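Local atomic coordinates of 6-aminohexanoate-cyclic-dimer hydrolase (Arthrobacter sp., PDB entry 3A2Q), a protein that hydrolyses the cyclic dimer of 6-aminohexanoic acid, a by-product of nylon-6 manufacture, opening one amide bond to give the linear dimer. Residues 73-78 with 167-172; 84-89 with 117-122; 258-263 with 293-298; 383-388 with 449-454. The protein carries 1 engineered substitution. All blocks are in the same frame, centred on the assembly; numbering follows the deposited sequence.

Contact 1: 73-78 with 167-172. With ACA (6-aminohexanoic acid), chain C.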
loop_
_atom_site.group_PDB
_atom_site.type_symbol
_atom_site.label_atom_id
_atom_site.label_comp_id
_atom_site.label_asym_id
_atom_site.label_seq_id
_atom_site.Cartn_x
_atom_site.Cartn_y
_atom_site.Cartn_z
ATOM N N ASP A 73 -7.133 -8.642 2.604
ATOM C CA ASP A 73 -8.391 -9.275 2.227
ATOM C C ASP A 73 -9.191 -8.367 1.303
ATOM O O ASP A 73 -10.330 -7.989 1.597
ATOM C CB ASP A 73 -9.218 -9.641 3.468
ATOM C CG ASP A 73 -10.483 -10.410 3.117
ATOM O OD1 ASP A 73 -10.428 -11.255 2.198
ATOM O OD2 ASP A 73 -11.527 -10.179 3.760
ATOM N N LEU A 74 -8.573 -8.022 0.177
ATOM C CA LEU A 74 -9.184 -7.162 -0.826
ATOM C C LEU A 74 -8.497 -7.392 -2.175
ATOM O O LEU A 74 -7.272 -7.569 -2.238
ATOM C CB LEU A 74 -9.029 -5.690 -0.429
ATOM C CG LEU A 74 -9.799 -4.663 -1.260
ATOM C CD1 LEU A 74 -11.299 -4.795 -0.997
ATOM C CD2 LEU A 74 -9.329 -3.265 -0.893
ATOM N N THR A 75 -9.295 -7.396 -3.241
ATOM C CA THR A 75 -8.799 -7.570 -4.606
ATOM C C THR A 75 -8.283 -8.974 -4.922
ATOM O O THR A 75 -8.955 -9.745 -5.610
ATOM C CB THR A 75 -7.685 -6.539 -4.926
ATOM O OG1 THR A 75 -8.138 -5.226 -4.573
ATOM C CG2 THR A 75 -7.341 -6.557 -6.422
ATOM N N VAL A 76 -7.086 -9.297 -4.439
ATOM C CA VAL A 76 -6.515 -10.611 -4.691
ATOM C C VAL A 76 -7.129 -11.576 -3.692
ATOM O O VAL A 76 -7.430 -11.190 -2.567
ATOM C CB VAL A 76 -4.973 -10.612 -4.526
ATOM C CG1 VAL A 76 -4.346 -9.641 -5.508
ATOM C CG2 VAL A 76 -4.599 -10.244 -3.104
ATOM N N VAL A 77 -7.335 -12.821 -4.110
ATOM C CA VAL A 77 -7.925 -13.818 -3.227
ATOM C C VAL A 77 -7.114 -15.104 -3.200
ATOM O O VAL A 77 -6.281 -15.342 -4.072
ATOM C CB VAL A 77 -9.376 -14.149 -3.649
ATOM C CG1 VAL A 77 -10.261 -12.927 -3.469
ATOM C CG2 VAL A 77 -9.410 -14.613 -5.097
ATOM N N SER A 78 -7.352 -15.923 -2.178
ATOM C CA SER A 78 -6.668 -17.202 -2.026
ATOM C C SER A 78 -7.723 -18.308 -2.055
ATOM O O SER A 78 -8.760 -18.207 -1.400
ATOM C CB SER A 78 -5.881 -17.237 -0.712
ATOM O OG SER A 78 -6.706 -16.892 0.387
ATOM N N HIS A 167 1.388 -8.052 1.327
ATOM C CA HIS A 167 0.757 -7.479 0.153
ATOM C C HIS A 167 -0.278 -6.426 0.548
ATOM O O HIS A 167 -0.737 -6.376 1.694
ATOM C CB HIS A 167 0.082 -8.593 -0.662
ATOM C CG HIS A 167 -1.075 -8.126 -1.490
ATOM N ND1 HIS A 167 -2.319 -7.867 -0.953
ATOM C CD2 HIS A 167 -1.171 -7.845 -2.811
ATOM C CE1 HIS A 167 -3.129 -7.446 -1.908
ATOM N NE2 HIS A 167 -2.457 -7.423 -3.046
ATOM N N GLY A 168 -0.634 -5.590 -0.420
ATOM C CA GLY A 168 -1.625 -4.558 -0.217
ATOM C C GLY A 168 -1.870 -3.920 -1.564
ATOM O O GLY A 168 -1.235 -4.299 -2.551
ATOM N N ASN A 169 -2.824 -3.001 -1.648
ATOM C CA ASN A 169 -3.038 -2.308 -2.910
ATOM C C ASN A 169 -3.079 -0.825 -2.623
ATOM O O ASN A 169 -3.210 -0.409 -1.465
ATOM C CB ASN A 169 -4.280 -2.788 -3.669
ATOM C CG ASN A 169 -5.339 -3.352 -2.769
ATOM O OD1 ASN A 169 -5.966 -2.626 -2.000
ATOM N ND2 ASN A 169 -5.556 -4.665 -2.865
ATOM N N ASP A 170 -2.989 -0.031 -3.679
ATOM C CA ASP A 170 -2.867 1.409 -3.536
ATOM C C ASP A 170 -3.593 2.149 -4.665
ATOM O O ASP A 170 -3.171 2.088 -5.820
ATOM C CB ASP A 170 -1.352 1.690 -3.560
ATOM C CG ASP A 170 -0.987 3.097 -3.183
ATOM O OD1 ASP A 170 -1.580 4.040 -3.739
ATOM O OD2 ASP A 170 -0.076 3.254 -2.338
ATOM N N ALA A 171 -4.674 2.850 -4.324
ATOM C CA ALA A 171 -5.451 3.605 -5.306
ATOM C C ALA A 171 -5.321 5.112 -5.082
ATOM O O ALA A 171 -5.529 5.906 -6.003
ATOM C CB ALA A 171 -6.922 3.196 -5.245
ATOM N N ALA A 172 -4.995 5.496 -3.850
ATOM C CA ALA A 172 -4.811 6.903 -3.501
ATOM C C ALA A 172 -3.686 7.024 -2.471
ATOM O O ALA A 172 -3.462 8.093 -1.906
ATOM C CB ALA A 172 -6.113 7.489 -2.941
HETATM C C ACA C . -7.070 3.236 -1.184
HETATM O O ACA C . -6.205 3.533 -2.012
HETATM C C2 ACA C . -7.494 4.224 -0.106
HETATM C C3 ACA C . -8.111 5.499 -0.672
HETATM C C4 ACA C . -9.602 5.344 -0.983
HETATM C C5 ACA C . -10.015 6.239 -2.152
HETATM C C6 ACA C . -11.412 5.917 -2.675
HETATM N N ACA C . -11.403 4.890 -3.717
#
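Val76 lays its CG2 methyl over one face of the His167 imidazole, 3.7 Å from the ring centroid and 29° off the ring normal, a CH-pi contact in which the two side chains approach from opposite directions. Its other methyl takes part too, with CG1 3.8 Å from His167 NE2. The ring reaches this place because its CG is anti to the backbone N (chi1 154°), and NE2 is held by a hydrogen bond to Glu212 on strand 211-216. With a serine in place of His167, the Val76 methyls would probably lose the ring face they lie against and Glu212 its hydrogen-bond partner. This buried corner, a methyl on an imidazole whose nitrogens are hydrogen-bonded, is the tight part. Beside it the fit is looser: Asn169 ND2 gives Leu74 O only a weak, bent bond of 3.4 Å. Thr75 OG1 lies 3.1 Å from Asn169 ND2, but at a poor angle for bonding, and Thr75 is the one touching residue that is partly exposed. The opposite end of the amide, OD1, lies 3.6 Å from Leu74 CD2 and bonds to NZ of Lys72, which is assigned to the charge relay by similarity. Just past the end of strand 165-170 the backbone enters the ligand pocket, where Ala171 N and Ala172 N each donate to the same ACA O at 2.9 Å. Two amides converging on one carbonyl oxygen are consistent with an oxyanion hole, and Asn169, bonded to Lys72 and only weakly to the loop, probably links that strand to the charge relay.

Contact 2: 84-89 with 117-122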
loop_
_atom_site.group_PDB
_atom_site.type_symbol
_atom_site.label_atom_id
_atom_site.label_comp_id
_atom_site.label_asym_id
_atom_site.label_seq_id
_atom_site.Cartn_x
_atom_site.Cartn_y
_atom_site.Cartn_z
ATOM N N THR A 84 -13.889 -11.385 2.693
ATOM C CA THR A 84 -14.916 -10.436 3.115
ATOM C C THR A 84 -14.812 -9.039 2.515
ATOM O O THR A 84 -15.831 -8.374 2.304
ATOM C CB THR A 84 -14.918 -10.272 4.651
ATOM O OG1 THR A 84 -13.712 -9.614 5.060
ATOM C CG2 THR A 84 -15.002 -11.632 5.339
ATOM N N SER A 85 -13.587 -8.593 2.240
ATOM C CA SER A 85 -13.376 -7.250 1.709
ATOM C C SER A 85 -13.939 -6.282 2.742
ATOM O O SER A 85 -14.272 -5.137 2.431
ATOM C CB SER A 85 -14.105 -7.063 0.378
ATOM O OG SER A 85 -13.502 -7.834 -0.643
ATOM N N SER A 86 -14.042 -6.772 3.974
ATOM C CA SER A 86 -14.574 -6.012 5.099
ATOM C C SER A 86 -15.993 -5.500 4.898
ATOM O O SER A 86 -16.357 -4.420 5.369
ATOM C CB SER A 86 -13.635 -4.863 5.467
ATOM O OG SER A 86 -12.501 -5.374 6.147
ATOM N N ILE A 87 -16.791 -6.289 4.187
ATOM C CA ILE A 87 -18.192 -5.954 3.960
ATOM C C ILE A 87 -18.973 -6.803 4.964
ATOM O O ILE A 87 -18.846 -8.026 4.977
ATOM C CB ILE A 87 -18.649 -6.317 2.532
ATOM C CG1 ILE A 87 -17.814 -5.546 1.505
ATOM C CG2 ILE A 87 -20.125 -5.977 2.362
ATOM C CD1 ILE A 87 -18.142 -5.879 0.057
ATOM N N LYS A 88 -19.756 -6.151 5.819
ATOM C CA LYS A 88 -20.537 -6.862 6.827
ATOM C C LYS A 88 -21.332 -7.997 6.186
ATOM O O LYS A 88 -21.199 -9.157 6.575
ATOM C CB LYS A 88 -21.484 -5.887 7.534
ATOM C CG LYS A 88 -22.276 -6.490 8.683
ATOM C CD LYS A 88 -23.124 -5.427 9.370
ATOM C CE LYS A 88 -23.940 -6.008 10.515
ATOM N NZ LYS A 88 -24.925 -7.020 10.042
ATOM N N GLY A 89 -22.142 -7.655 5.189
ATOM C CA GLY A 89 -22.946 -8.653 4.505
ATOM C C GLY A 89 -22.152 -9.822 3.951
ATOM O O GLY A 89 -22.687 -10.920 3.800
ATOM N N LYS A 117 -4.682 -13.370 6.279
ATOM C CA LYS A 117 -5.133 -12.139 5.640
ATOM C C LYS A 117 -5.182 -10.964 6.616
ATOM O O LYS A 117 -5.436 -11.144 7.808
ATOM C CB LYS A 117 -6.514 -12.339 5.021
ATOM C CG LYS A 117 -6.559 -13.349 3.890
ATOM C CD LYS A 117 -7.912 -13.281 3.220
ATOM C CE LYS A 117 -7.958 -14.056 1.922
ATOM N NZ LYS A 117 -9.215 -13.716 1.197
ATOM N N THR A 118 -4.952 -9.760 6.096
ATOM C CA THR A 118 -4.944 -8.554 6.919
ATOM C C THR A 118 -6.168 -7.663 6.761
ATOM O O THR A 118 -6.813 -7.636 5.712
ATOM C CB THR A 118 -3.703 -7.719 6.625
ATOM O OG1 THR A 118 -3.611 -7.501 5.212
ATOM C CG2 THR A 118 -2.461 -8.437 7.120
ATOM N N ASN A 119 -6.454 -6.901 7.813
ATOM C CA ASN A 119 -7.608 -6.015 7.849
ATOM C C ASN A 119 -7.530 -4.811 6.910
ATOM O O ASN A 119 -6.445 -4.341 6.566
ATOM C CB ASN A 119 -7.844 -5.557 9.293
ATOM C CG ASN A 119 -9.229 -4.978 9.505
ATOM O OD1 ASN A 119 -10.180 -5.334 8.805
ATOM N ND2 ASN A 119 -9.356 -4.097 10.491
ATOM N N THR A 120 -8.701 -4.325 6.509
ATOM C CA THR A 120 -8.840 -3.188 5.604
ATOM C C THR A 120 -10.190 -2.508 5.821
ATOM O O THR A 120 -11.131 -3.127 6.326
ATOM C CB THR A 120 -8.808 -3.657 4.124
ATOM O OG1 THR A 120 -9.225 -2.588 3.263
ATOM C CG2 THR A 120 -9.766 -4.835 3.925
ATOM N N PRO A 121 -10.299 -1.215 5.475
ATOM C CA PRO A 121 -11.607 -0.584 5.665
ATOM C C PRO A 121 -12.481 -1.229 4.586
ATOM O O PRO A 121 -11.952 -1.815 3.638
ATOM C CB PRO A 121 -11.330 0.898 5.404
ATOM C CG PRO A 121 -10.110 0.876 4.513
ATOM C CD PRO A 121 -9.277 -0.218 5.112
ATOM N N GLU A 122 -13.798 -1.145 4.721
ATOM C CA GLU A 122 -14.688 -1.768 3.745
ATOM C C GLU A 122 -14.388 -1.422 2.285
ATOM O O GLU A 122 -14.461 -0.260 1.881
ATOM C CB GLU A 122 -16.142 -1.415 4.046
ATOM C CG GLU A 122 -17.110 -2.082 3.087
ATOM C CD GLU A 122 -18.553 -1.830 3.442
ATOM O OE1 GLU A 122 -19.003 -0.671 3.322
ATOM O OE2 GLU A 122 -19.232 -2.796 3.846
HETATM O O HOH W 1 -19.962 -3.319 6.353
#
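The carboxylate of Glu122 brings OE2 to 3.3 Å from Ile87 CA, and the two side chains cross at about a right angle. Ile87 CG2 stands off one side of the carboxylate plane at 3.6 Å from OE2, while a water lies off the other side. The extended chain of Glu122, with CG anti to the backbone N (chi1 -178°), carries the group there past Ser86 O, which approaches Glu122 CB to 3.3 Å. Its other oxygen, OE1, is taken by Ser344 OG and Glu341 N. The second flat group, the Asn119 amide, has OD1 3.5 Å from Ser86 OG, with ND2 bonded to Thr137. The direct hydrogen bond runs from Ser86 OG to Thr120 O, 2.6 Å long, with the donor tilted 28° from the carbonyl plane. Thr120 OG1 in turn donates to Pro121 O on a lone pair, which probably steadies this loop, where Thr120 lies against Lys72 and Pro121 against Ser150. Ile87 is the N-cap of helix 88-93, and the water, accepting from Lys88 N at 2.9 Å and donating to Glu122 OE2 at 2.7 Å, joins helix start to loop. The helix N-terminus would probably favour the charged carboxylate.

Contact 3: 258-263 with 293-298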
loop_
_atom_site.group_PDB
_atom_site.type_symbol
_atom_site.label_atom_id
_atom_site.label_comp_id
_atom_site.label_asym_id
_atom_site.label_seq_id
_atom_site.Cartn_x
_atom_site.Cartn_y
_atom_site.Cartn_z
ATOM N N LEU A 258 21.900 12.283 -9.735
ATOM C CA LEU A 258 20.602 12.520 -10.359
ATOM C C LEU A 258 20.039 13.898 -10.030
ATOM O O LEU A 258 20.400 14.500 -9.024
ATOM C CB LEU A 258 19.613 11.448 -9.896
ATOM C CG LEU A 258 20.011 9.991 -10.124
ATOM C CD1 LEU A 258 18.954 9.074 -9.526
ATOM C CD2 LEU A 258 20.162 9.727 -11.614
ATOM N N ARG A 259 19.157 14.394 -10.894
ATOM C CA ARG A 259 18.512 15.681 -10.677
ATOM C C ARG A 259 17.363 15.394 -9.718
ATOM O O ARG A 259 16.405 14.705 -10.074
ATOM C CB ARG A 259 17.960 16.251 -11.991
ATOM C CG ARG A 259 18.986 16.968 -12.847
ATOM C CD ARG A 259 19.301 18.371 -12.310
ATOM N NE ARG A 259 18.275 19.360 -12.658
ATOM C CZ ARG A 259 18.354 20.659 -12.376
ATOM N NH1 ARG A 259 19.413 21.141 -11.734
ATOM N NH2 ARG A 259 17.378 21.479 -12.746
ATOM N N VAL A 260 17.469 15.920 -8.506
ATOM C CA VAL A 260 16.456 15.695 -7.486
ATOM C C VAL A 260 15.743 16.971 -7.082
ATOM O O VAL A 260 16.379 17.989 -6.822
ATOM C CB VAL A 260 17.086 15.077 -6.218
ATOM C CG1 VAL A 260 16.005 14.808 -5.170
ATOM C CG2 VAL A 260 17.825 13.801 -6.573
ATOM N N GLY A 261 14.417 16.906 -7.033
ATOM C CA GLY A 261 13.631 18.050 -6.616
ATOM C C GLY A 261 12.997 17.680 -5.285
ATOM O O GLY A 261 12.546 16.549 -5.110
ATOM N N VAL A 262 12.974 18.609 -4.337
ATOM C CA VAL A 262 12.385 18.327 -3.036
ATOM C C VAL A 262 11.227 19.279 -2.774
ATOM O O VAL A 262 11.293 20.469 -3.091
ATOM C CB VAL A 262 13.438 18.435 -1.897
ATOM C CG1 VAL A 262 14.104 19.792 -1.921
ATOM C CG2 VAL A 262 12.776 18.196 -0.546
ATOM N N LEU A 263 10.151 18.733 -2.218
ATOM C CA LEU A 263 8.956 19.503 -1.911
ATOM C C LEU A 263 8.724 19.491 -0.404
ATOM O O LEU A 263 8.553 18.424 0.194
ATOM C CB LEU A 263 7.748 18.886 -2.622
ATOM C CG LEU A 263 6.372 19.502 -2.333
ATOM C CD1 LEU A 263 6.350 20.959 -2.785
ATOM C CD2 LEU A 263 5.288 18.704 -3.064
ATOM N N HIS A 293 24.156 13.933 -5.172
ATOM C CA HIS A 293 23.090 14.248 -6.114
ATOM C C HIS A 293 22.901 15.753 -6.251
ATOM O O HIS A 293 23.344 16.528 -5.401
ATOM C CB HIS A 293 21.778 13.598 -5.668
ATOM C CG HIS A 293 21.822 12.102 -5.665
ATOM N ND1 HIS A 293 21.809 11.354 -6.820
ATOM C CD2 HIS A 293 21.903 11.217 -4.644
ATOM C CE1 HIS A 293 21.881 10.072 -6.513
ATOM N NE2 HIS A 293 21.938 9.961 -5.198
ATOM N N ASP A 294 22.253 16.162 -7.337
ATOM C CA ASP A 294 21.987 17.571 -7.575
ATOM C C ASP A 294 20.598 17.851 -7.010
ATOM O O ASP A 294 19.595 17.783 -7.724
ATOM C CB ASP A 294 22.038 17.868 -9.076
ATOM C CG ASP A 294 21.734 19.315 -9.399
ATOM O OD1 ASP A 294 21.887 20.180 -8.511
ATOM O OD2 ASP A 294 21.352 19.588 -10.556
ATOM N N VAL A 295 20.559 18.159 -5.717
ATOM C CA VAL A 295 19.306 18.414 -5.013
ATOM C C VAL A 295 18.883 19.881 -5.036
ATOM O O VAL A 295 19.667 20.771 -4.713
ATOM C CB VAL A 295 19.416 17.929 -3.557
ATOM C CG1 VAL A 295 18.065 18.046 -2.860
ATOM C CG2 VAL A 295 19.907 16.494 -3.538
ATOM N N ASN A 296 17.627 20.118 -5.400
ATOM C CA ASN A 296 17.090 21.471 -5.505
ATOM C C ASN A 296 15.645 21.541 -5.030
ATOM O O ASN A 296 14.937 20.538 -5.035
ATOM C CB ASN A 296 17.125 21.921 -6.967
ATOM C CG ASN A 296 18.510 21.862 -7.563
ATOM O OD1 ASN A 296 19.347 22.718 -7.295
ATOM N ND2 ASN A 296 18.765 20.836 -8.373
ATOM N N ASP A 297 15.208 22.728 -4.623
ATOM C CA ASP A 297 13.823 22.895 -4.209
ATOM C C ASP A 297 13.034 23.075 -5.501
ATOM O O ASP A 297 13.048 24.144 -6.117
ATOM C CB ASP A 297 13.652 24.117 -3.303
ATOM C CG ASP A 297 14.192 23.887 -1.906
ATOM O OD1 ASP A 297 14.543 22.733 -1.591
ATOM O OD2 ASP A 297 14.258 24.854 -1.120
ATOM N N ALA A 298 12.365 22.009 -5.923
ATOM C CA ALA A 298 11.591 22.042 -7.151
ATOM C C ALA A 298 10.580 20.912 -7.143
ATOM O O ALA A 298 10.759 19.910 -6.454
ATOM C CB ALA A 298 12.514 21.906 -8.350
#
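Arg259 and Asp294 form a salt bridge, NH1 to OD2 at 2.7 Å with an N-H...O angle of 165°. The oxygen lies at the edge of the guanidinium, in its plane; NH1 comes to OD2 on the syn side but out of the carboxylate plane, the two planes being turned 45° apart. The arginine chain bends at both chi2 and chi3, folding back over its neighbour strand, and its guanidinium also makes a cation-pi contact with Trp381. Asn296 ND2 donates a weak bond of 3.2 Å to Asp294 OD1, so both carboxylate oxygens are engaged. Straighter than the salt bridge is the bond from Leu258 N to His293 ND1, 3.1 Å, in the imidazole plane, while His293 NE2 meets Gln469. Between these, the backbones pair in parallel fashion. Asp294 N reaches Leu258 O, Val260 N reaches Asp294 O, and Asn296 N reaches Val260 O; Val262 N closes the regular part on Asn296 O at 2.8 Å. The last bond, from Ala298 N to Val262 O, is weak. Gly261 suits its position, since a CB there would clash with Ala298 O. On the face opposite Arg259 and Asp294, the valines pack at van der Waals range: Val260 CB lies 4.1 Å from Val295 CG2, and Val262 CG1 lies 4.4 Å from Val295 CG1. Val262 and Val295 rest on Ala285 of helix 275-290, which connects the two strands as a beta-alpha-beta unit. Strand 294-297 is the outermost of the sheet within this chain, and strand 383-387 pairs with the far side of 259-262.

Contact 4: 383-388 with 449-454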
loop_
_atom_site.group_PDB
_atom_site.type_symbol
_atom_site.label_atom_id
_atom_site.label_comp_id
_atom_site.label_asym_id
_atom_site.label_seq_id
_atom_site.Cartn_x
_atom_site.Cartn_y
_atom_site.Cartn_z
ATOM N N LEU A 383 14.094 12.463 -9.880
ATOM C CA LEU A 383 13.348 12.089 -8.677
ATOM C C LEU A 383 12.741 13.260 -7.929
ATOM O O LEU A 383 13.285 14.369 -7.928
ATOM C CB LEU A 383 14.268 11.364 -7.694
ATOM C CG LEU A 383 14.992 10.071 -8.070
ATOM C CD1 LEU A 383 16.016 9.741 -6.991
ATOM C CD2 LEU A 383 13.999 8.947 -8.213
ATOM N N LEU A 384 11.617 12.988 -7.272
ATOM C CA LEU A 384 10.941 13.980 -6.448
ATOM C C LEU A 384 10.965 13.391 -5.044
ATOM O O LEU A 384 10.670 12.210 -4.863
ATOM C CB LEU A 384 9.481 14.176 -6.884
ATOM C CG LEU A 384 8.681 15.132 -5.986
ATOM C CD1 LEU A 384 9.163 16.560 -6.203
ATOM C CD2 LEU A 384 7.190 15.038 -6.296
ATOM N N ILE A 385 11.355 14.205 -4.068
ATOM C CA ILE A 385 11.391 13.792 -2.672
ATOM C C ILE A 385 10.338 14.639 -1.965
ATOM O O ILE A 385 10.330 15.864 -2.094
ATOM C CB ILE A 385 12.756 14.097 -1.998
ATOM C CG1 ILE A 385 13.909 13.620 -2.878
ATOM C CG2 ILE A 385 12.820 13.417 -0.633
ATOM C CD1 ILE A 385 13.880 12.151 -3.188
ATOM N N LEU A 386 9.442 13.989 -1.231
ATOM C CA LEU A 386 8.413 14.712 -0.502
ATOM C C LEU A 386 7.882 13.823 0.613
ATOM O O LEU A 386 8.058 12.606 0.577
ATOM C CB LEU A 386 7.267 15.113 -1.437
ATOM C CG LEU A 386 6.341 14.014 -1.979
ATOM C CD1 LEU A 386 5.163 14.667 -2.687
ATOM C CD2 LEU A 386 7.093 13.093 -2.930
ATOM N N PRO A 387 7.250 14.423 1.638
ATOM C CA PRO A 387 6.714 13.608 2.736
ATOM C C PRO A 387 5.672 12.647 2.178
ATOM O O PRO A 387 5.006 12.970 1.199
ATOM C CB PRO A 387 6.085 14.649 3.669
ATOM C CG PRO A 387 6.855 15.904 3.370
ATOM C CD PRO A 387 7.040 15.859 1.878
ATOM N N THR A 388 5.527 11.468 2.776
ATOM C CA THR A 388 4.524 10.534 2.282
ATOM C C THR A 388 3.146 11.057 2.694
ATOM O O THR A 388 2.227 11.090 1.878
ATOM C CB THR A 388 4.736 9.120 2.846
ATOM O OG1 THR A 388 6.053 8.674 2.520
ATOM C CG2 THR A 388 3.728 8.143 2.232
ATOM N N ILE A 449 7.230 8.665 10.572
ATOM C CA ILE A 449 6.962 9.636 9.509
ATOM C C ILE A 449 7.700 9.125 8.271
ATOM O O ILE A 449 8.920 8.984 8.283
ATOM C CB ILE A 449 7.499 11.055 9.862
ATOM C CG1 ILE A 449 6.693 11.649 11.015
ATOM C CG2 ILE A 449 7.434 11.969 8.640
ATOM C CD1 ILE A 449 7.136 13.056 11.423
ATOM N N GLY A 450 6.960 8.839 7.206
ATOM C CA GLY A 450 7.606 8.353 6.002
ATOM C C GLY A 450 8.062 9.443 5.048
ATOM O O GLY A 450 7.515 10.549 5.031
ATOM N N VAL A 451 9.098 9.135 4.273
ATOM C CA VAL A 451 9.607 10.054 3.264
ATOM C C VAL A 451 9.342 9.352 1.929
ATOM O O VAL A 451 9.666 8.168 1.763
ATOM C CB VAL A 451 11.116 10.328 3.448
ATOM C CG1 VAL A 451 11.632 11.185 2.303
ATOM C CG2 VAL A 451 11.343 11.051 4.773
ATOM N N GLN A 452 8.731 10.076 0.998
ATOM C CA GLN A 452 8.366 9.512 -0.297
ATOM C C GLN A 452 9.323 9.907 -1.417
ATOM O O GLN A 452 9.778 11.049 -1.489
ATOM C CB GLN A 452 6.937 9.946 -0.667
ATOM C CG GLN A 452 6.341 9.187 -1.859
ATOM C CD GLN A 452 4.905 9.578 -2.200
ATOM O OE1 GLN A 452 4.216 8.852 -2.914
ATOM N NE2 GLN A 452 4.456 10.731 -1.701
ATOM N N ILE A 453 9.615 8.949 -2.288
ATOM C CA ILE A 453 10.491 9.189 -3.428
ATOM C C ILE A 453 9.711 8.718 -4.654
ATOM O O ILE A 453 9.142 7.628 -4.644
ATOM C CB ILE A 453 11.796 8.362 -3.340
ATOM C CG1 ILE A 453 12.371 8.419 -1.925
ATOM C CG2 ILE A 453 12.805 8.894 -4.342
ATOM C CD1 ILE A 453 12.684 9.800 -1.443
ATOM N N VAL A 454 9.685 9.543 -5.697
ATOM C CA VAL A 454 8.965 9.220 -6.927
ATOM C C VAL A 454 9.906 9.297 -8.131
ATOM O O VAL A 454 10.569 10.310 -8.329
ATOM C CB VAL A 454 7.816 10.223 -7.179
ATOM C CG1 VAL A 454 6.974 9.758 -8.363
ATOM C CG2 VAL A 454 6.960 10.378 -5.917
#
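Leu384 and Val454 exchange two backbone hydrogen bonds, Leu384 N to Val454 O at 3.1 Å and Val454 N to Leu384 O at 3.0 Å, and Leu386 does the same with Gln452. These antiparallel hydrogen-bonded pairs flank the non-hydrogen-bonded pair Ile385 with Ile453. A fifth bond, Thr388 N to Gly450 O, is straight at N-H (172°) although the donor stands above the carbonyl plane. Apolar contacts fill both faces. On one, Ile385 and Ile453 run side by side, Ile385 CG2 lies 3.9 Å from Val451 CG1, and Leu383 CD2 lies 4.1 Å from Ile453 CG2; Leu288 of helix 275-290 covers Ile385. Replacing Ile385 by a glycine would remove its CG2 and CD1 branches, and Ile453, Val451 and Leu288 would probably be left with a gap between them. On the other face, Leu386 CD2 meets Val454 CG2 at 4.0 Å, with CG between the backbone N and carbonyl carbon (chi1 70°). The same methyl also lies beside the Gln452 amide, 3.7 Å from NE2. The polar ends are satisfied by neighbouring parts of the fold: Gln452 OE1 bonds to Arg176 and NE2 to Phe424 O, while Thr388 OG1 bonds to Ser437. Pro387 O is buried without a partner. Strand 448-455 next to 383-387, covered by helices 275-290 and 460-473, belongs to the large mixed sheet between helices that is characteristic of the amidase family fold.

All four contacts reach the same mixed sheet. Contacts 1 and 2, with centres 11 Å apart, join through Asp73, which forms a salt bridge with Lys117 and a probable hydrogen bond with Thr84. Both are buried and lie near Lys72 and Ser150; contact 2 is held by polar bonds, contact 1 by a methyl on a ring with a weak bond beside it. Contacts 3 and 4 share a border, because strands 259-262 and 383-387 are neighbours, and both rely on regular backbone pairing. Their settings differ: contact 4 is wholly buried and mostly apolar, whereas contact 3 is partly exposed at the sheet edge, with its salt bridge between an exposed arginine and a partly exposed aspartate.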